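Local coordinates for protein catechol 1,2-dioxygenase (PDB 5VXT) that probably catalyses the iron(III)-dependent intradiol ring cleavage of catechol by dioxygen to cis,cis-muconate, as catechol 1,2-dioxygenases do, at residues Thr115-Glu120 against Ala270-Leu275; Leu148-Thr153 against Phe206-Pro211; Ala237-Phe242 against Thr253-Glu258. One frame throughout, in Å; residues are numbered along the deposited sequence. Where two conformers were deposited one is given.

Interaction 1: Thr115-Glu120 against Ala270-Leu275; sequences TPRTIE and ATREEL. With EDO (1,2-ethanediol), chain M.
Pro116, Arg117 and Thr118 meet Arg272, Ala270 and Leu275 in a loop-to-loop contact beside the outer strand 251-256, joined by two hydrogen bonds and a patch of apolar side chains. Arg272 NH1 donates to Arg117 O at 2.7 Å; the acceptor lies near the guanidinium plane, at its edge, and the N-H...O angle is 154°. Pro116 CB sits over one face of the same group, offset toward the rim, 3.9 Å from Arg272 NH1. The second bond runs from Thr118 OG1 to Ala270 O, also 2.7 Å, and meets a lone pair in the carbonyl plane. Thr118 chi1 of -169° sets OG1 opposite the backbone N and leaves CG2 facing Leu275 CD1, 3.7 Å away. The other branch of that leucine, CD2, lies against Pro116 CG at 3.7 Å, the two side chains running in opposite directions, while Ile119 CG1 rests on Ala270 CB at 3.7 Å. The two arginines lie alongside each other, and Asp103 of helix 94-109 forms salt bridges to both, which probably offsets their like charges. That helix also packs against Ile119, and strand 251-256 lines the contact through Thr253 and Gln254.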
loop_
_atom_site.group_PDB
_atom_site.type_symbol
_atom_site.label_atom_id
_atom_site.label_comp_id
_atom_site.label_asym_id
_atom_site.label_seq_id
_atom_site.Cartn_x
_atom_site.Cartn_y
_atom_site.Cartn_z
ATOM N N THR B 115 22.088 21.487 -15.253
ATOM C CA THR B 115 21.063 20.675 -15.893
ATOM C C THR B 115 19.980 20.340 -14.871
ATOM O O THR B 115 20.305 19.913 -13.754
ATOM C CB THR B 115 21.665 19.381 -16.447
ATOM O OG1 THR B 115 22.664 19.709 -17.422
ATOM C CG2 THR B 115 20.596 18.508 -17.103
ATOM N N PRO B 116 18.702 20.519 -15.205
ATOM C CA PRO B 116 17.648 20.226 -14.224
ATOM C C PRO B 116 17.535 18.740 -13.940
ATOM O O PRO B 116 17.753 17.893 -14.809
ATOM C CB PRO B 116 16.375 20.753 -14.898
ATOM C CG PRO B 116 16.682 20.724 -16.368
ATOM C CD PRO B 116 18.157 21.052 -16.464
ATOM N N ARG B 117 17.161 18.429 -12.695
ATOM C CA ARG B 117 16.810 17.065 -12.356
ATOM C C ARG B 117 15.434 16.727 -12.924
ATOM O O ARG B 117 14.617 17.608 -13.206
ATOM C CB ARG B 117 16.793 16.874 -10.836
ATOM C CG ARG B 117 15.724 17.722 -10.123
ATOM C CD ARG B 117 15.500 17.321 -8.663
ATOM N NE ARG B 117 16.743 17.297 -7.881
ATOM C CZ ARG B 117 17.319 18.365 -7.335
ATOM N NH1 ARG B 117 16.779 19.565 -7.474
ATOM N NH2 ARG B 117 18.453 18.231 -6.650
ATOM N N THR B 118 15.183 15.437 -13.109
ATOM C CA THR B 118 13.795 14.974 -13.156
ATOM C C THR B 118 13.761 13.555 -12.594
ATOM O O THR B 118 14.748 13.065 -12.040
ATOM C CB THR B 118 13.174 15.122 -14.559
ATOM O OG1 THR B 118 11.749 14.899 -14.474
ATOM C CG2 THR B 118 13.781 14.165 -15.559
ATOM N N ILE B 119 12.603 12.896 -12.675
ATOM C CA ILE B 119 12.430 11.720 -11.838
ATOM C C ILE B 119 13.311 10.570 -12.311
ATOM O O ILE B 119 13.709 10.483 -13.483
ATOM C CB ILE B 119 10.949 11.307 -11.779
ATOM C CG1 ILE B 119 10.510 10.691 -13.110
ATOM C CG2 ILE B 119 10.112 12.517 -11.382
ATOM C CD1 ILE B 119 9.088 10.212 -13.107
ATOM N N GLU B 120 13.648 9.693 -11.365
ATOM C CA GLU B 120 14.424 8.502 -11.672
ATOM C C GLU B 120 13.561 7.439 -12.332
ATOM O O GLU B 120 14.020 6.725 -13.230
ATOM C CB GLU B 120 15.061 7.959 -10.388
ATOM C CG GLU B 120 15.869 6.683 -10.553
ATOM C CD GLU B 120 16.440 6.188 -9.222
ATOM O OE1 GLU B 120 16.698 7.025 -8.333
ATOM O OE2 GLU B 120 16.620 4.963 -9.057
ATOM N N ALA B 270 7.017 14.220 -15.718
ATOM C CA ALA B 270 8.472 14.334 -15.630
ATOM C C ALA B 270 9.097 15.219 -16.700
ATOM O O ALA B 270 10.311 15.461 -16.641
ATOM C CB ALA B 270 9.121 12.947 -15.712
ATOM N N THR B 271 8.317 15.698 -17.667
ATOM C CA THR B 271 8.881 16.493 -18.755
ATOM C C THR B 271 9.298 17.872 -18.258
ATOM O O THR B 271 8.600 18.508 -17.463
ATOM C CB THR B 271 7.858 16.624 -19.884
ATOM O OG1 THR B 271 7.547 15.319 -20.381
ATOM C CG2 THR B 271 8.398 17.479 -21.037
ATOM N N ARG B 272 10.456 18.334 -18.723
ATOM C CA ARG B 272 10.917 19.675 -18.418
ATOM C C ARG B 272 11.400 20.344 -19.700
ATOM O O ARG B 272 11.910 19.683 -20.601
ATOM C CB ARG B 272 12.010 19.655 -17.367
ATOM C CG ARG B 272 11.568 18.965 -16.091
ATOM C CD ARG B 272 12.588 19.163 -14.988
ATOM N NE ARG B 272 12.412 20.469 -14.376
ATOM C CZ ARG B 272 12.826 20.779 -13.156
ATOM N NH1 ARG B 272 13.465 19.875 -12.417
ATOM N NH2 ARG B 272 12.594 21.996 -12.681
ATOM N N GLU B 273 11.189 21.661 -19.760
ATOM C CA GLU B 273 11.433 22.441 -20.971
ATOM C C GLU B 273 12.883 22.323 -21.415
ATOM O O GLU B 273 13.177 22.268 -22.614
ATOM C CB GLU B 273 11.062 23.895 -20.689
ATOM C CG GLU B 273 11.147 24.855 -21.844
ATOM C CD GLU B 273 10.874 26.280 -21.402
ATOM O OE1 GLU B 273 10.035 26.471 -20.490
ATOM O OE2 GLU B 273 11.512 27.208 -21.948
ATOM N N GLU B 274 13.798 22.253 -20.461
ATOM C CA GLU B 274 15.217 22.175 -20.775
ATOM C C GLU B 274 15.672 20.766 -21.129
ATOM O O GLU B 274 16.845 20.585 -21.473
ATOM C CB GLU B 274 16.043 22.692 -19.590
ATOM C CG GLU B 274 15.673 24.096 -19.130
ATOM C CD GLU B 274 14.545 24.100 -18.102
ATOM O OE1 GLU B 274 13.902 23.044 -17.904
ATOM O OE2 GLU B 274 14.306 25.162 -17.492
ATOM N N LEU B 275 14.782 19.776 -21.058
ATOM C CA LEU B 275 15.131 18.374 -21.256
ATOM C C LEU B 275 14.521 17.811 -22.538
ATOM O O LEU B 275 14.163 16.629 -22.595
ATOM C CB LEU B 275 14.701 17.547 -20.041
ATOM C CG LEU B 275 15.344 17.952 -18.712
ATOM C CD1 LEU B 275 14.875 17.062 -17.558
ATOM C CD2 LEU B 275 16.872 17.940 -18.795
HETATM C C1 EDO M . 3.633 17.296 -18.625
HETATM O O1 EDO M . 4.261 16.086 -19.048
HETATM C C2 EDO M . 4.128 17.601 -17.220
HETATM O O2 EDO M . 5.514 17.247 -17.159
#

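Interaction 2: Leu148-Thr153 against Phe206-Pro211; sequences LVIHGT and FRTLMP
Leu148 reaches Met210 and Pro211 because its CG stands anti to the backbone N (chi1 172°) and chi2 of 73° then splits the two methyls, CD1 going to Met210 and CD2 to Pro211. Met210 starts out in the same way but bends at both of its next torsions, curling its terminal methyl back until CE lies 3.6 Å from Leu148 CD1. The motif beneath is an antiparallel pair of neighbouring strands, 147-155 and 203-209, in one sheet of the dioxygenase beta sandwich, where strand 295-303 pairs with the far edge of 147-155 and makes it an inner strand; the short segments run at 150° to each other. Leu148 with Thr208 and Ile150 with Phe206 are hydrogen-bonded pairs, and Val149 with Arg207 is the non-hydrogen-bonded pair between them. Four backbone bonds tie the edges together, among them Leu148 N to Thr208 O at 2.7 Å and Phe206 N to Ile150 O, also 2.7 Å. The first is nearly straight at the hydrogen, although the donor stands above the carbonyl plane.

The side chains of Leu148, Ile150, Phe206 and Thr208 share one face, which looks toward the other sheet: Ile150 packs on Val239, and Phe206 on Phe241. Thr208 CG2 lies 3.4 Å from Leu148 O, while OG1 of the same threonine is hydrogen-bonded to His171 NE2 and the guanidinium of Arg207, on the reverse face, forms a salt bridge with Glu205. There Val149 CG2 runs alongside the extended Arg207 chain, 4.2 Å from Arg207 CG. Between the bonded pairs, Val149 CA adds a CA-H...O contact to Phe206 O at 3.4 Å.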
loop_
_atom_site.group_PDB
_atom_site.type_symbol
_atom_site.label_atom_id
_atom_site.label_comp_id
_atom_site.label_asym_id
_atom_site.label_seq_id
_atom_site.Cartn_x
_atom_site.Cartn_y
_atom_site.Cartn_z
ATOM N N LEU B 148 20.638 5.227 -32.754
ATOM C CA LEU B 148 20.643 6.531 -32.105
ATOM C C LEU B 148 21.982 6.743 -31.414
ATOM O O LEU B 148 22.432 5.876 -30.655
ATOM C CB LEU B 148 19.502 6.640 -31.077
ATOM C CG LEU B 148 19.501 7.876 -30.176
ATOM C CD1 LEU B 148 19.083 9.118 -30.932
ATOM C CD2 LEU B 148 18.587 7.650 -28.979
ATOM N N VAL B 149 22.615 7.888 -31.668
ATOM C CA VAL B 149 23.856 8.264 -30.990
ATOM C C VAL B 149 23.562 9.426 -30.051
ATOM O O VAL B 149 23.060 10.472 -30.481
ATOM C CB VAL B 149 24.967 8.637 -31.983
ATOM C CG1 VAL B 149 26.148 9.205 -31.224
ATOM C CG2 VAL B 149 25.386 7.422 -32.770
ATOM N N ILE B 150 23.865 9.241 -28.765
ATOM C CA ILE B 150 23.764 10.292 -27.763
ATOM C C ILE B 150 25.172 10.641 -27.316
ATOM O O ILE B 150 25.935 9.756 -26.911
ATOM C CB ILE B 150 22.913 9.858 -26.559
ATOM C CG1 ILE B 150 21.593 9.246 -27.026
ATOM C CG2 ILE B 150 22.676 11.045 -25.643
ATOM C CD1 ILE B 150 20.796 8.601 -25.892
ATOM N N HIS B 151 25.523 11.922 -27.396
ATOM C CA HIS B 151 26.881 12.337 -27.087
ATOM C C HIS B 151 26.858 13.722 -26.469
ATOM O O HIS B 151 25.980 14.536 -26.760
ATOM C CB HIS B 151 27.764 12.346 -28.341
ATOM C CG HIS B 151 27.306 13.309 -29.391
ATOM N ND1 HIS B 151 27.869 14.557 -29.558
ATOM C CD2 HIS B 151 26.337 13.207 -30.331
ATOM C CE1 HIS B 151 27.268 15.180 -30.556
ATOM N NE2 HIS B 151 26.336 14.381 -31.044
ATOM N N GLY B 152 27.845 13.987 -25.629
ATOM C CA GLY B 152 28.023 15.323 -25.116
ATOM C C GLY B 152 29.187 15.371 -24.161
ATOM O O GLY B 152 30.011 14.456 -24.113
ATOM N N THR B 153 29.241 16.451 -23.394
ATOM C CA THR B 153 30.280 16.639 -22.400
ATOM C C THR B 153 29.663 16.830 -21.025
ATOM O O THR B 153 28.568 17.387 -20.880
ATOM C CB THR B 153 31.152 17.849 -22.716
ATOM O OG1 THR B 153 30.378 19.040 -22.527
ATOM C CG2 THR B 153 31.646 17.790 -24.148
ATOM N N PHE B 206 26.950 7.389 -26.078
ATOM C CA PHE B 206 26.185 6.152 -26.094
ATOM C C PHE B 206 25.718 5.882 -27.514
ATOM O O PHE B 206 25.195 6.777 -28.183
ATOM C CB PHE B 206 24.982 6.216 -25.138
ATOM C CG PHE B 206 25.370 6.344 -23.699
ATOM C CD1 PHE B 206 25.761 5.231 -22.970
ATOM C CD2 PHE B 206 25.348 7.577 -23.070
ATOM C CE1 PHE B 206 26.120 5.349 -21.640
ATOM C CE2 PHE B 206 25.706 7.701 -21.739
ATOM C CZ PHE B 206 26.094 6.586 -21.025
ATOM N N ARG B 207 25.929 4.657 -27.974
ATOM C CA ARG B 207 25.440 4.203 -29.266
ATOM C C ARG B 207 24.396 3.129 -29.009
ATOM O O ARG B 207 24.679 2.119 -28.357
ATOM C CB ARG B 207 26.591 3.698 -30.132
ATOM C CG ARG B 207 27.588 4.807 -30.392
ATOM C CD ARG B 207 28.811 4.346 -31.147
ATOM N NE ARG B 207 29.798 5.420 -31.237
ATOM C CZ ARG B 207 31.020 5.270 -31.734
ATOM N NH1 ARG B 207 31.409 4.088 -32.187
ATOM N NH2 ARG B 207 31.853 6.302 -31.779
ATOM N N THR B 208 23.184 3.366 -29.494
ATOM C CA THR B 208 22.040 2.588 -29.053
ATOM C C THR B 208 20.979 2.670 -30.144
ATOM O O THR B 208 21.289 2.987 -31.300
ATOM C CB THR B 208 21.554 3.100 -27.683
ATOM O OG1 THR B 208 20.411 2.352 -27.260
ATOM C CG2 THR B 208 21.194 4.581 -27.741
ATOM N N LEU B 209 19.736 2.380 -29.782
ATOM C CA LEU B 209 18.603 2.471 -30.688
ATOM C C LEU B 209 17.530 3.363 -30.068
ATOM O O LEU B 209 17.488 3.574 -28.852
ATOM C CB LEU B 209 18.034 1.083 -31.008
ATOM C CG LEU B 209 19.017 0.024 -31.518
ATOM C CD1 LEU B 209 18.340 -1.338 -31.645
ATOM C CD2 LEU B 209 19.635 0.444 -32.852
ATOM N N MET B 210 16.670 3.893 -30.925
ATOM C CA MET B 210 15.688 4.886 -30.498
ATOM C C MET B 210 14.590 4.242 -29.650
ATOM O O MET B 210 13.925 3.306 -30.114
ATOM C CB MET B 210 15.085 5.556 -31.735
ATOM C CG MET B 210 13.934 6.500 -31.443
ATOM S SD MET B 210 14.511 8.018 -30.678
ATOM C CE MET B 210 15.650 8.574 -31.939
ATOM N N PRO B 211 14.359 4.706 -28.423
ATOM C CA PRO B 211 13.266 4.153 -27.620
ATOM C C PRO B 211 11.913 4.656 -28.092
ATOM O O PRO B 211 11.804 5.652 -28.804
ATOM C CB PRO B 211 13.566 4.672 -26.211
ATOM C CG PRO B 211 14.206 5.988 -26.459
ATOM C CD PRO B 211 15.064 5.782 -27.700
#

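Interaction 3: Ala237-Phe242 against Thr253-Glu258; sequences AHVHFF and TQFNIE. With FE (Fe (III) ion), chain J; CAQ (catechol), chain K.
Gln254, in the conformer described, lies alongside His240, both side chains pointing the same way, and crosses His238 obliquely; its amide plane is turned 45° from the first ring and 39° from the second. Its CG stands anti to the carbonyl carbon and the chain runs extended beyond it, so that OE1 comes over one face of His240 and to 3.3 Å from His238 CD2. This amide placement is provisional, a second conformer being present; the amide is also bonded by Ile119 O, through NE2, and by Arg235, through OE1. Both histidines bind iron(III), His238 NE2 and His240 NE2 each at 2.0 Å from the metal. His240 ND1 donates to the oxygen of a water, 2.8 Å away, which in turn donates to Thr253 O; His238 ND1 bonds to Pro236 O. These second-shell bonds should hold both rings in orientation. On the opposite face of the sheet the Phe241 and Phe255 rings meet obliquely, planes 42° apart, Phe241 CE2 3.4 Å from Phe255 CE2, and Val239 CB sits over the Phe255 ring. Five backbone bonds zip the antiparallel hairpin. With Tyr178 as a further protein ligand and catechol bound through O3 and O4, this is the non-heme iron site of an intradiol dioxygenase.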
loop_
_atom_site.group_PDB
_atom_site.type_symbol
_atom_site.label_atom_id
_atom_site.label_comp_id
_atom_site.label_asym_id
_atom_site.label_seq_id
_atom_site.Cartn_x
_atom_site.Cartn_y
_atom_site.Cartn_z
ATOM N N ALA B 237 8.537 8.943 -25.284
ATOM C CA ALA B 237 9.841 8.300 -25.421
ATOM C C ALA B 237 10.914 9.137 -24.733
ATOM O O ALA B 237 10.933 10.366 -24.845
ATOM C CB ALA B 237 10.185 8.104 -26.903
ATOM N N HIS B 238 11.815 8.471 -24.019
ATOM C CA HIS B 238 12.755 9.189 -23.172
ATOM C C HIS B 238 13.954 8.302 -22.881
ATOM O O HIS B 238 13.935 7.093 -23.127
ATOM C CB HIS B 238 12.100 9.627 -21.861
ATOM C CG HIS B 238 11.642 8.480 -21.024
ATOM N ND1 HIS B 238 10.443 7.838 -21.243
ATOM C CD2 HIS B 238 12.231 7.838 -19.989
ATOM C CE1 HIS B 238 10.306 6.857 -20.369
ATOM N NE2 HIS B 238 11.377 6.837 -19.598
ATOM N N VAL B 239 15.001 8.930 -22.345
ATOM C CA VAL B 239 16.225 8.255 -21.929
ATOM C C VAL B 239 16.603 8.785 -20.551
ATOM O O VAL B 239 16.595 10.000 -20.335
ATOM C CB VAL B 239 17.375 8.486 -22.933
ATOM C CG1 VAL B 239 18.636 7.807 -22.460
ATOM C CG2 VAL B 239 16.983 7.973 -24.301
ATOM N N HIS B 240 16.940 7.879 -19.628
ATOM C CA HIS B 240 17.320 8.221 -18.259
ATOM C C HIS B 240 18.826 8.386 -18.120
ATOM O O HIS B 240 19.599 7.695 -18.785
ATOM C CB HIS B 240 16.890 7.123 -17.292
ATOM C CG HIS B 240 15.411 6.949 -17.174
ATOM N ND1 HIS B 240 14.666 7.598 -16.213
ATOM C CD2 HIS B 240 14.539 6.186 -17.877
ATOM C CE1 HIS B 240 13.399 7.244 -16.330
ATOM N NE2 HIS B 240 13.294 6.388 -17.331
ATOM N N PHE B 241 19.241 9.267 -17.206
ATOM C CA PHE B 241 20.650 9.350 -16.846
ATOM C C PHE B 241 20.863 9.528 -15.346
ATOM O O PHE B 241 20.126 10.256 -14.675
ATOM C CB PHE B 241 21.354 10.502 -17.573
ATOM C CG PHE B 241 21.257 10.425 -19.071
ATOM C CD1 PHE B 241 22.242 9.782 -19.814
ATOM C CD2 PHE B 241 20.187 10.999 -19.738
ATOM C CE1 PHE B 241 22.161 9.713 -21.198
ATOM C CE2 PHE B 241 20.098 10.928 -21.123
ATOM C CZ PHE B 241 21.086 10.283 -21.847
ATOM N N PHE B 242 21.902 8.857 -14.845
ATOM C CA PHE B 242 22.626 9.228 -13.641
ATOM C C PHE B 242 23.963 9.813 -14.058
ATOM O O PHE B 242 24.613 9.268 -14.953
ATOM C CB PHE B 242 22.933 8.017 -12.755
ATOM C CG PHE B 242 21.782 7.540 -11.941
ATOM C CD1 PHE B 242 20.818 8.424 -11.499
ATOM C CD2 PHE B 242 21.689 6.207 -11.592
ATOM C CE1 PHE B 242 19.752 7.977 -10.725
ATOM C CE2 PHE B 242 20.616 5.748 -10.811
ATOM C CZ PHE B 242 19.658 6.643 -10.391
ATOM N N THR B 253 18.416 12.642 -14.021
ATOM C CA THR B 253 17.711 13.435 -15.019
ATOM C C THR B 253 17.306 12.531 -16.173
ATOM O O THR B 253 17.469 11.307 -16.117
ATOM C CB THR B 253 18.576 14.608 -15.492
ATOM O OG1 THR B 253 17.775 15.494 -16.275
ATOM C CG2 THR B 253 19.735 14.103 -16.326
ATOM N N GLN B 254 16.759 13.155 -17.218
ATOM C CA GLN B 254 16.239 12.473 -18.397
ATOM C C GLN B 254 16.231 13.474 -19.539
ATOM O O GLN B 254 16.366 14.676 -19.323
ATOM C CB GLN B 254 14.803 11.955 -18.204
ATOM C CG GLN B 254 14.522 10.982 -17.070
ATOM C CD GLN B 254 13.047 10.597 -17.048
ATOM O OE1 GLN B 254 12.400 10.543 -18.094
ATOM N NE2 GLN B 254 12.506 10.352 -15.861
ATOM N N PHE B 255 16.020 12.975 -20.752
ATOM C CA PHE B 255 15.517 13.851 -21.796
ATOM C C PHE B 255 14.461 13.092 -22.589
ATOM O O PHE B 255 14.441 11.857 -22.615
ATOM C CB PHE B 255 16.618 14.466 -22.708
ATOM C CG PHE B 255 17.423 13.485 -23.515
ATOM C CD1 PHE B 255 16.840 12.704 -24.501
ATOM C CD2 PHE B 255 18.797 13.419 -23.344
ATOM C CE1 PHE B 255 17.600 11.836 -25.254
ATOM C CE2 PHE B 255 19.564 12.562 -24.100
ATOM C CZ PHE B 255 18.965 11.765 -25.057
ATOM N N ASN B 256 13.546 13.851 -23.173
ATOM C CA ASN B 256 12.475 13.323 -23.998
ATOM C C ASN B 256 12.893 13.395 -25.460
ATOM O O ASN B 256 13.631 14.300 -25.867
ATOM C CB ASN B 256 11.185 14.116 -23.795
ATOM C CG ASN B 256 10.395 13.665 -22.566
ATOM O OD1 ASN B 256 10.462 12.509 -22.153
ATOM N ND2 ASN B 256 9.625 14.580 -21.996
ATOM N N ILE B 257 12.422 12.426 -26.248
ATOM C CA ILE B 257 12.654 12.461 -27.690
ATOM C C ILE B 257 11.826 13.580 -28.306
ATOM O O ILE B 257 10.604 13.651 -28.112
ATOM C CB ILE B 257 12.314 11.111 -28.335
ATOM C CG1 ILE B 257 13.188 10.001 -27.749
ATOM C CG2 ILE B 257 12.441 11.202 -29.874
ATOM C CD1 ILE B 257 14.673 10.284 -27.863
ATOM N N GLU B 258 12.488 14.457 -29.056
ATOM C CA GLU B 258 11.819 15.599 -29.655
ATOM C C GLU B 258 10.631 15.151 -30.501
ATOM O O GLU B 258 10.727 14.197 -31.278
ATOM C CB GLU B 258 12.822 16.379 -30.504
ATOM C CG GLU B 258 12.231 17.174 -31.639
ATOM C CD GLU B 258 13.261 18.065 -32.319
ATOM O OE1 GLU B 258 13.063 19.299 -32.327
ATOM O OE2 GLU B 258 14.270 17.537 -32.843
HETATM FE FE FE J . 11.775 5.364 -18.241
HETATM C C1 CAQ K . 7.405 4.592 -14.913
HETATM C C2 CAQ K . 8.234 3.973 -15.846
HETATM C C3 CAQ K . 9.309 4.675 -16.373
HETATM O O3 CAQ K . 10.149 4.118 -17.282
HETATM C C4 CAQ K . 9.545 6.063 -15.934
HETATM O O4 CAQ K . 10.591 6.751 -16.454
HETATM C C5 CAQ K . 8.695 6.640 -15.001
HETATM C C6 CAQ K . 7.628 5.903 -14.496
HETATM O O HOH W 1 16.006 9.391 -14.596
#

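How the interactions relate
Interaction 3 is the hub: its centre lies about 8 Å from that of interaction 1 and 11 Å from that of interaction 2, and it touches both. Interaction 1 lies against strand 251-256, the outermost strand of its sheet within the chain, where Pro116 O probably accepts from Thr253 OG1 at 2.8 Å; its Ile119 side chain comes within about 4 Å of catechol, so this contact borders the substrate pocket. Interaction 2 belongs to the other sheet of the sandwich and meets the hairpin through Ile150 CD1, 3.8 Å from Phe255 CZ, and through Met210 SD, 3.6 Å from Ile257 CD1. The side chain of Pro211 lies about 8 Å from the bound iron(III) ion. Interactions 1 and 2 do not touch, their nearest atoms being about 7 Å apart.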